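Local coordinates for fructuronate-tagaturonate epimerase UxaE from Cohnella laeviribosi in complex with 1 glycerol (Cohnella laeviribosi, PDB 6IL9), which probably interconverts D-fructuronate and D-tagaturonate in a zinc-containing TIM-barrel domain, at residues 249-254 with 270-275; 166-171 with 179-184; 242-247 with 277-282. One frame throughout, in Å; residues are numbered along the deposited sequence.

Contact 1. Residues 249-254 with 270-275. With ZN (zinc ion), chain C.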
# COMPACT_ATOMS: atom_id res chain seq x y z
N GLN A 249 -18.08 16.45 -4.65
CA GLN A 249 -19.32 15.80 -5.04
C GLN A 249 -19.10 14.32 -5.32
O GLN A 249 -19.95 13.48 -5.00
CB GLN A 249 -19.91 16.49 -6.27
CG GLN A 249 -20.35 17.89 -6.00
CD GLN A 249 -21.44 17.95 -4.95
OE1 GLN A 249 -21.30 18.64 -3.94
NE2 GLN A 249 -22.52 17.22 -5.19
N PHE A 250 -17.95 13.99 -5.90
CA PHE A 250 -17.61 12.61 -6.22
C PHE A 250 -17.36 11.81 -4.95
O PHE A 250 -17.79 10.66 -4.84
CB PHE A 250 -16.38 12.59 -7.14
CG PHE A 250 -15.93 11.20 -7.53
CD1 PHE A 250 -16.77 10.35 -8.24
CD2 PHE A 250 -14.65 10.77 -7.22
CE1 PHE A 250 -16.35 9.08 -8.61
CE2 PHE A 250 -14.21 9.50 -7.59
CZ PHE A 250 -15.07 8.66 -8.28
N MET A 251 -16.67 12.41 -3.97
CA MET A 251 -16.49 11.77 -2.67
C MET A 251 -17.83 11.42 -2.04
O MET A 251 -18.04 10.29 -1.58
CB MET A 251 -15.69 12.70 -1.74
CG MET A 251 -14.26 13.03 -2.16
SD MET A 251 -13.55 14.50 -1.32
CE MET A 251 -12.23 14.87 -2.47
N ILE A 252 -18.75 12.39 -2.00
CA ILE A 252 -20.04 12.17 -1.37
C ILE A 252 -20.81 11.07 -2.10
O ILE A 252 -21.42 10.20 -1.47
CB ILE A 252 -20.84 13.48 -1.32
CG1 ILE A 252 -20.13 14.49 -0.41
CG2 ILE A 252 -22.26 13.22 -0.82
CD1 ILE A 252 -20.47 15.94 -0.72
N TYR A 253 -20.80 11.12 -3.43
CA TYR A 253 -21.54 10.16 -4.24
C TYR A 253 -21.07 8.73 -3.98
O TYR A 253 -21.88 7.81 -3.80
CB TYR A 253 -21.39 10.53 -5.72
CG TYR A 253 -21.74 9.44 -6.71
CD1 TYR A 253 -23.07 9.16 -7.02
CD2 TYR A 253 -20.75 8.73 -7.38
CE1 TYR A 253 -23.40 8.18 -7.95
CE2 TYR A 253 -21.06 7.74 -8.31
CZ TYR A 253 -22.39 7.47 -8.59
OH TYR A 253 -22.71 6.50 -9.51
N ILE A 254 -19.75 8.53 -3.95
CA ILE A 254 -19.20 7.21 -3.68
C ILE A 254 -19.51 6.78 -2.26
O ILE A 254 -19.90 5.62 -2.01
CB ILE A 254 -17.68 7.20 -3.96
CG1 ILE A 254 -17.39 7.40 -5.46
CG2 ILE A 254 -17.05 5.93 -3.43
CD1 ILE A 254 -18.03 6.36 -6.37
N ILE A 270 -9.72 9.13 1.46
CA ILE A 270 -9.85 10.04 0.33
C ILE A 270 -8.45 10.44 -0.11
O ILE A 270 -7.66 10.95 0.68
CB ILE A 270 -10.70 11.26 0.70
CG1 ILE A 270 -12.14 10.81 0.95
CG2 ILE A 270 -10.65 12.29 -0.42
CD1 ILE A 270 -12.92 11.71 1.85
N SER A 271 -8.15 10.20 -1.38
CA SER A 271 -6.81 10.42 -1.91
C SER A 271 -6.85 11.54 -2.94
O SER A 271 -7.60 11.47 -3.91
CB SER A 271 -6.24 9.12 -2.50
OG SER A 271 -5.29 9.37 -3.52
N ILE A 272 -6.06 12.58 -2.70
CA ILE A 272 -5.86 13.63 -3.68
C ILE A 272 -4.36 13.92 -3.76
O ILE A 272 -3.95 15.06 -3.98
CB ILE A 272 -6.67 14.90 -3.32
CG1 ILE A 272 -6.38 15.35 -1.89
CG2 ILE A 272 -8.17 14.65 -3.50
CD1 ILE A 272 -7.15 16.56 -1.47
N ASP A 273 -3.54 12.87 -3.57
CA ASP A 273 -2.10 13.05 -3.49
C ASP A 273 -1.41 12.99 -4.85
O ASP A 273 -0.24 13.37 -4.95
CB ASP A 273 -1.48 11.99 -2.58
CG ASP A 273 -1.63 10.60 -3.11
OD1 ASP A 273 -2.73 10.02 -2.96
OD2 ASP A 273 -0.65 10.08 -3.68
N GLU A 274 -2.10 12.53 -5.89
CA GLU A 274 -1.56 12.54 -7.25
C GLU A 274 -2.10 13.71 -8.06
O GLU A 274 -2.49 13.56 -9.22
CB GLU A 274 -1.84 11.20 -7.94
CG GLU A 274 -1.51 10.01 -7.05
CD GLU A 274 -0.85 8.87 -7.80
OE1 GLU A 274 -1.50 8.28 -8.69
OE2 GLU A 274 0.32 8.54 -7.49
N THR A 275 -2.14 14.89 -7.43
CA THR A 275 -2.53 16.14 -8.06
C THR A 275 -1.29 16.89 -8.51
O THR A 275 -0.20 16.71 -7.95
CB THR A 275 -3.35 16.98 -7.07
OG1 THR A 275 -4.56 16.29 -6.75
CG2 THR A 275 -3.73 18.33 -7.64
ZN ZN C . -1.27 7.77 -3.79
O HOH W 1 0.78 6.96 -4.45
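Met251 reaches from the helix onto Ile270 and Ile272, and its side chain can be followed outward atom by atom. CB points toward the strand. CG, anti to the carbonyl carbon (chi1 -64°), comes to 4.1 Å from Ile270 CG2, and beyond it the chain runs extended, so the later atoms keep passing the same methyl: SD lies 3.8 Å from Ile270 CG2 and CE 3.7 Å. CE also grazes the CG2 methyl of Ile272 at 4.2 Å. The thioether crosses both isoleucines at about a right angle, and the contact is wholly apolar. Cutting the side chain of Met251 back to an alanine is likely to open a gap over Ile270 and leave the Ile272 methyl without its partner from the helix. Val287 and Leu291 of helix 281-293 and Cys183 also pack on Met251.

Around the isoleucines the same segment carries polar side chains. Thr275 OG1 donates to Ile272 O from above the carbonyl plane, and Ser271 OG donates to Asp273 OD1 at 2.7 Å, which probably helps position the carboxylate whose OD2 binds zinc at 2.4 Å. His161, His343 and a water also ligate the metal. Helix packing behind a barrel strand, with a metal ligand in the loop that follows, is the classic TIM-barrel arrangement.

Contact 2. Residues 166-171 with 179-184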
# COMPACT_ATOMS: atom_id res chain seq x y z
N GLU A 166 -16.79 0.04 -10.89
CA GLU A 166 -16.67 -1.41 -11.00
C GLU A 166 -15.58 -1.94 -10.07
O GLU A 166 -15.75 -3.00 -9.44
CB GLU A 166 -16.37 -1.80 -12.45
CG GLU A 166 -16.92 -3.15 -12.85
CD GLU A 166 -16.04 -3.89 -13.85
OE1 GLU A 166 -16.17 -5.13 -13.97
OE2 GLU A 166 -15.21 -3.23 -14.52
N ASP A 167 -14.47 -1.22 -9.96
CA ASP A 167 -13.37 -1.63 -9.09
C ASP A 167 -13.72 -1.46 -7.62
O ASP A 167 -13.31 -2.29 -6.79
CB ASP A 167 -12.11 -0.83 -9.45
CG ASP A 167 -11.57 -1.17 -10.83
OD1 ASP A 167 -11.76 -2.32 -11.27
OD2 ASP A 167 -10.95 -0.30 -11.47
N ILE A 168 -14.48 -0.42 -7.28
CA ILE A 168 -14.96 -0.26 -5.91
C ILE A 168 -15.90 -1.40 -5.53
O ILE A 168 -15.82 -1.96 -4.42
CB ILE A 168 -15.64 1.11 -5.76
CG1 ILE A 168 -14.62 2.23 -6.00
CG2 ILE A 168 -16.32 1.24 -4.41
CD1 ILE A 168 -15.26 3.59 -6.22
N ARG A 169 -16.81 -1.75 -6.43
CA ARG A 169 -17.70 -2.89 -6.18
C ARG A 169 -16.91 -4.17 -6.00
O ARG A 169 -17.23 -4.98 -5.12
CB ARG A 169 -18.70 -3.04 -7.34
CG ARG A 169 -19.74 -1.96 -7.42
CD ARG A 169 -20.93 -2.39 -8.29
NE ARG A 169 -20.53 -2.63 -9.67
CZ ARG A 169 -20.44 -1.68 -10.61
NH1 ARG A 169 -20.71 -0.42 -10.32
NH2 ARG A 169 -20.07 -2.01 -11.84
N MET A 170 -15.90 -4.39 -6.85
CA MET A 170 -15.08 -5.59 -6.75
C MET A 170 -14.37 -5.65 -5.41
O MET A 170 -14.40 -6.67 -4.72
CB MET A 170 -14.07 -5.63 -7.90
CG MET A 170 -13.01 -6.73 -7.80
SD MET A 170 -11.80 -6.70 -9.16
CE MET A 170 -11.01 -5.10 -8.94
N ALA A 171 -13.73 -4.54 -5.01
CA ALA A 171 -13.04 -4.50 -3.73
C ALA A 171 -13.97 -4.86 -2.59
O ALA A 171 -13.61 -5.64 -1.70
CB ALA A 171 -12.43 -3.11 -3.52
N LEU A 179 -10.91 1.25 1.67
CA LEU A 179 -11.15 1.64 0.29
C LEU A 179 -10.56 3.03 0.06
O LEU A 179 -10.97 3.99 0.70
CB LEU A 179 -12.64 1.63 -0.05
CG LEU A 179 -13.29 0.28 -0.33
CD1 LEU A 179 -14.54 0.46 -1.18
CD2 LEU A 179 -12.33 -0.64 -1.03
N THR A 180 -9.58 3.12 -0.85
CA THR A 180 -8.92 4.37 -1.17
C THR A 180 -9.53 4.94 -2.44
O THR A 180 -9.41 4.34 -3.51
CB THR A 180 -7.42 4.15 -1.37
OG1 THR A 180 -6.85 3.69 -0.13
CG2 THR A 180 -6.72 5.43 -1.81
N LEU A 181 -10.17 6.10 -2.33
CA LEU A 181 -10.80 6.76 -3.47
C LEU A 181 -9.85 7.79 -4.05
O LEU A 181 -9.61 8.85 -3.45
CB LEU A 181 -12.13 7.42 -3.07
CG LEU A 181 -12.91 7.97 -4.28
CD1 LEU A 181 -13.33 6.82 -5.17
CD2 LEU A 181 -14.14 8.75 -3.81
N ASP A 182 -9.32 7.49 -5.23
CA ASP A 182 -8.50 8.43 -5.99
C ASP A 182 -9.42 9.46 -6.63
O ASP A 182 -10.22 9.12 -7.52
CB ASP A 182 -7.70 7.65 -7.03
CG ASP A 182 -6.63 8.49 -7.70
OD1 ASP A 182 -6.79 9.73 -7.79
OD2 ASP A 182 -5.62 7.89 -8.15
N CYS A 183 -9.31 10.72 -6.19
CA CYS A 183 -10.12 11.82 -6.71
C CYS A 183 -9.31 12.76 -7.59
O CYS A 183 -9.74 13.89 -7.84
CB CYS A 183 -10.76 12.59 -5.55
SG CYS A 183 -11.81 11.54 -4.52
N SER A 184 -8.15 12.31 -8.08
CA SER A 184 -7.28 13.18 -8.86
C SER A 184 -7.91 13.58 -10.19
O SER A 184 -7.69 14.69 -10.67
CB SER A 184 -5.93 12.49 -9.10
OG SER A 184 -6.06 11.37 -9.96
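Ile168 places CG1 anti to the carbonyl carbon (chi1 -63°) and CG2 anti to the backbone N, where CG2 meets Leu179 CD1 at 3.8 Å. The other leucine methyl serves the next turn of the helix, where Ala171 CB sits 3.5 Å from Leu179 CD2. Leu179 therefore spreads its two methyls between two helix residues. Leu181 is turned differently, with CG anti to the backbone N (chi1 -173°); its CB bond does not aim at the helix, yet its end comes nearer, and CD1 lies 3.9 Å from Ile168 CD1. Ile168 thus splits its branches, CG2 for Leu179 and the longer CD1 arm for Leu181. All of these side chains are buried, and the interface between helix and strand is purely aliphatic.

The alternate residues of the strand do other work. Thr180 OG1 hydrogen-bonds to Asp158 and Lys366, while Asp182 OD2 bonds to the zinc ligand His161, placing this carboxylate in the second shell of the metal. Asp182 OD1 takes two donors from Ser184: the backbone N at 2.9 Å, which makes an Asx turn at the strand end, and OG at 2.8 Å, from the syn side but tilted out of the carboxylate plane. These two bonds should limit rotation of the carboxylate.

The axes of the two segments run almost exactly antiparallel, at 173° and 9.9 Å apart, as expected for a helix returning before the next parallel strand: the beta-alpha-beta crossover of strand 156-162, helix 165-173 and strand 178-182 in the TIM barrel.

Contact 3. Residues 242-247 with 277-282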
# COMPACT_ATOMS: atom_id res chain seq x y z
N LEU A 242 -13.64 26.11 -7.26
CA LEU A 242 -13.41 25.65 -8.62
C LEU A 242 -12.51 24.41 -8.67
O LEU A 242 -12.73 23.51 -9.48
CB LEU A 242 -12.79 26.77 -9.45
CG LEU A 242 -13.71 27.96 -9.71
CD1 LEU A 242 -12.97 29.03 -10.51
CD2 LEU A 242 -14.96 27.51 -10.45
N VAL A 243 -11.48 24.37 -7.81
CA VAL A 243 -10.53 23.27 -7.87
C VAL A 243 -11.15 21.98 -7.34
O VAL A 243 -10.91 20.89 -7.89
CB VAL A 243 -9.24 23.63 -7.10
CG1 VAL A 243 -8.30 22.43 -7.04
CG2 VAL A 243 -8.54 24.82 -7.76
N TYR A 244 -11.96 22.07 -6.28
CA TYR A 244 -12.31 20.91 -5.48
C TYR A 244 -13.78 20.51 -5.51
O TYR A 244 -14.09 19.39 -5.09
CB TYR A 244 -11.89 21.12 -4.02
CG TYR A 244 -10.39 21.19 -3.84
CD1 TYR A 244 -9.62 20.03 -3.87
CD2 TYR A 244 -9.74 22.41 -3.68
CE1 TYR A 244 -8.24 20.09 -3.74
CE2 TYR A 244 -8.36 22.47 -3.54
CZ TYR A 244 -7.62 21.31 -3.57
OH TYR A 244 -6.25 21.36 -3.44
N ARG A 245 -14.70 21.37 -5.97
CA ARG A 245 -16.13 21.08 -5.80
C ARG A 245 -16.52 19.77 -6.48
O ARG A 245 -17.23 18.94 -5.89
CB ARG A 245 -17.01 22.21 -6.34
CG ARG A 245 -18.49 21.88 -6.26
CD ARG A 245 -19.39 23.01 -6.72
NE ARG A 245 -20.67 22.50 -7.22
CZ ARG A 245 -21.69 22.12 -6.45
NH1 ARG A 245 -21.60 22.18 -5.12
NH2 ARG A 245 -22.80 21.67 -7.01
N GLU A 246 -16.08 19.56 -7.72
CA GLU A 246 -16.45 18.34 -8.42
C GLU A 246 -15.88 17.11 -7.72
O GLU A 246 -16.53 16.06 -7.66
CB GLU A 246 -15.98 18.40 -9.88
CG GLU A 246 -16.37 17.19 -10.70
CD GLU A 246 -15.90 17.29 -12.14
OE1 GLU A 246 -15.64 18.42 -12.61
OE2 GLU A 246 -15.80 16.23 -12.81
N ALA A 247 -14.67 17.23 -7.16
CA ALA A 247 -14.10 16.12 -6.42
C ALA A 247 -14.88 15.85 -5.14
O ALA A 247 -15.09 14.69 -4.77
CB ALA A 247 -12.63 16.40 -6.10
N THR A 277 -1.21 20.24 -8.38
CA THR A 277 -1.04 21.31 -7.41
C THR A 277 -1.02 20.74 -5.99
O THR A 277 -1.78 19.81 -5.69
CB THR A 277 -2.16 22.34 -7.53
N PRO A 278 -0.17 21.26 -5.11
CA PRO A 278 -0.20 20.82 -3.71
C PRO A 278 -1.50 21.21 -3.03
O PRO A 278 -2.14 22.20 -3.38
CB PRO A 278 1.00 21.55 -3.09
CG PRO A 278 1.20 22.76 -3.96
CD PRO A 278 0.85 22.30 -5.35
N THR A 279 -1.89 20.41 -2.04
CA THR A 279 -3.11 20.70 -1.30
C THR A 279 -2.79 21.74 -0.23
O THR A 279 -2.13 21.43 0.77
CB THR A 279 -3.69 19.45 -0.65
OG1 THR A 279 -3.73 18.37 -1.60
CG2 THR A 279 -5.09 19.72 -0.14
N ALA A 280 -3.28 22.96 -0.42
CA ALA A 280 -3.13 23.98 0.60
C ALA A 280 -3.89 23.57 1.86
O ALA A 280 -4.98 22.99 1.76
CB ALA A 280 -3.65 25.33 0.10
N PRO A 281 -3.34 23.82 3.05
CA PRO A 281 -4.11 23.51 4.27
C PRO A 281 -5.50 24.15 4.30
O PRO A 281 -6.46 23.51 4.75
CB PRO A 281 -3.20 24.04 5.39
CG PRO A 281 -1.81 23.87 4.84
CD PRO A 281 -1.95 24.20 3.35
N GLY A 282 -5.64 25.38 3.79
CA GLY A 282 -6.96 25.99 3.75
C GLY A 282 -7.93 25.26 2.82
O GLY A 282 -9.13 25.16 3.11
O HOH W 2 -4.96 23.80 -2.78
O HOH W 3 -4.88 19.00 -3.61
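Tyr244 meets the 277-282 segment with its hydroxyl end, partly by touching and partly through water. The direct contacts are slight: OH lies 3.9 Å from both CA and CG2 of Thr279, and the carbonyl oxygen of Pro278 is somewhat farther from it. The ring is sent across by a chi1 of -66°, which sets CG anti to the carbonyl carbon. Val243 CG1 rests over one face of this ring, 3.5 Å above its plane and offset toward the rim.

The polar link is water-mediated. Two waters lie in the ring plane, at its edge, and both hydrogen-bond to Tyr244 OH. One, at 2.8 Å from OH, accepts from Ala280 N at 3.0 Å, the backbone amide at the N-cap position of the following helix, and makes the sound bridge between the segments. The other lies 2.7 Å from Tyr244 OH, but its link to Thr279 OG1 is too short to be trusted and remains doubtful; that hydroxyl also hydrogen-bonds to the backbone N of Arg304.

Ile187 packs on Tyr244 and Pro303 on Thr279. Tyr244 also touches Ser283 and Val287, so the contact sits where Tyr244 of helix 234-259 reaches the beginning of helix 281-293, whose Pro281 packs in turn against helix 319-336.

All three contacts are largely buried, but contact 3 lies farthest from the chain centre, its own centre about 24 Å away against 17 Å for contact 1 and 14 Å for contact 2, and includes the exposed Pro278. Contacts 1 and 2 are apolar seams behind adjacent barrel strands, 267-271 and 178-182; Ser271 N and O probably hydrogen-bond to Leu181 O and Cys183 N, tying the two together. Contacts 1 and 3 share helix 234-259, and Ile272 CD1 packs on Thr279 OG1 between them. Chemistry follows position: apolar packing joins helix to strand, whereas contact 3 is a slight touch supplemented by water at the Tyr244 hydroxyl.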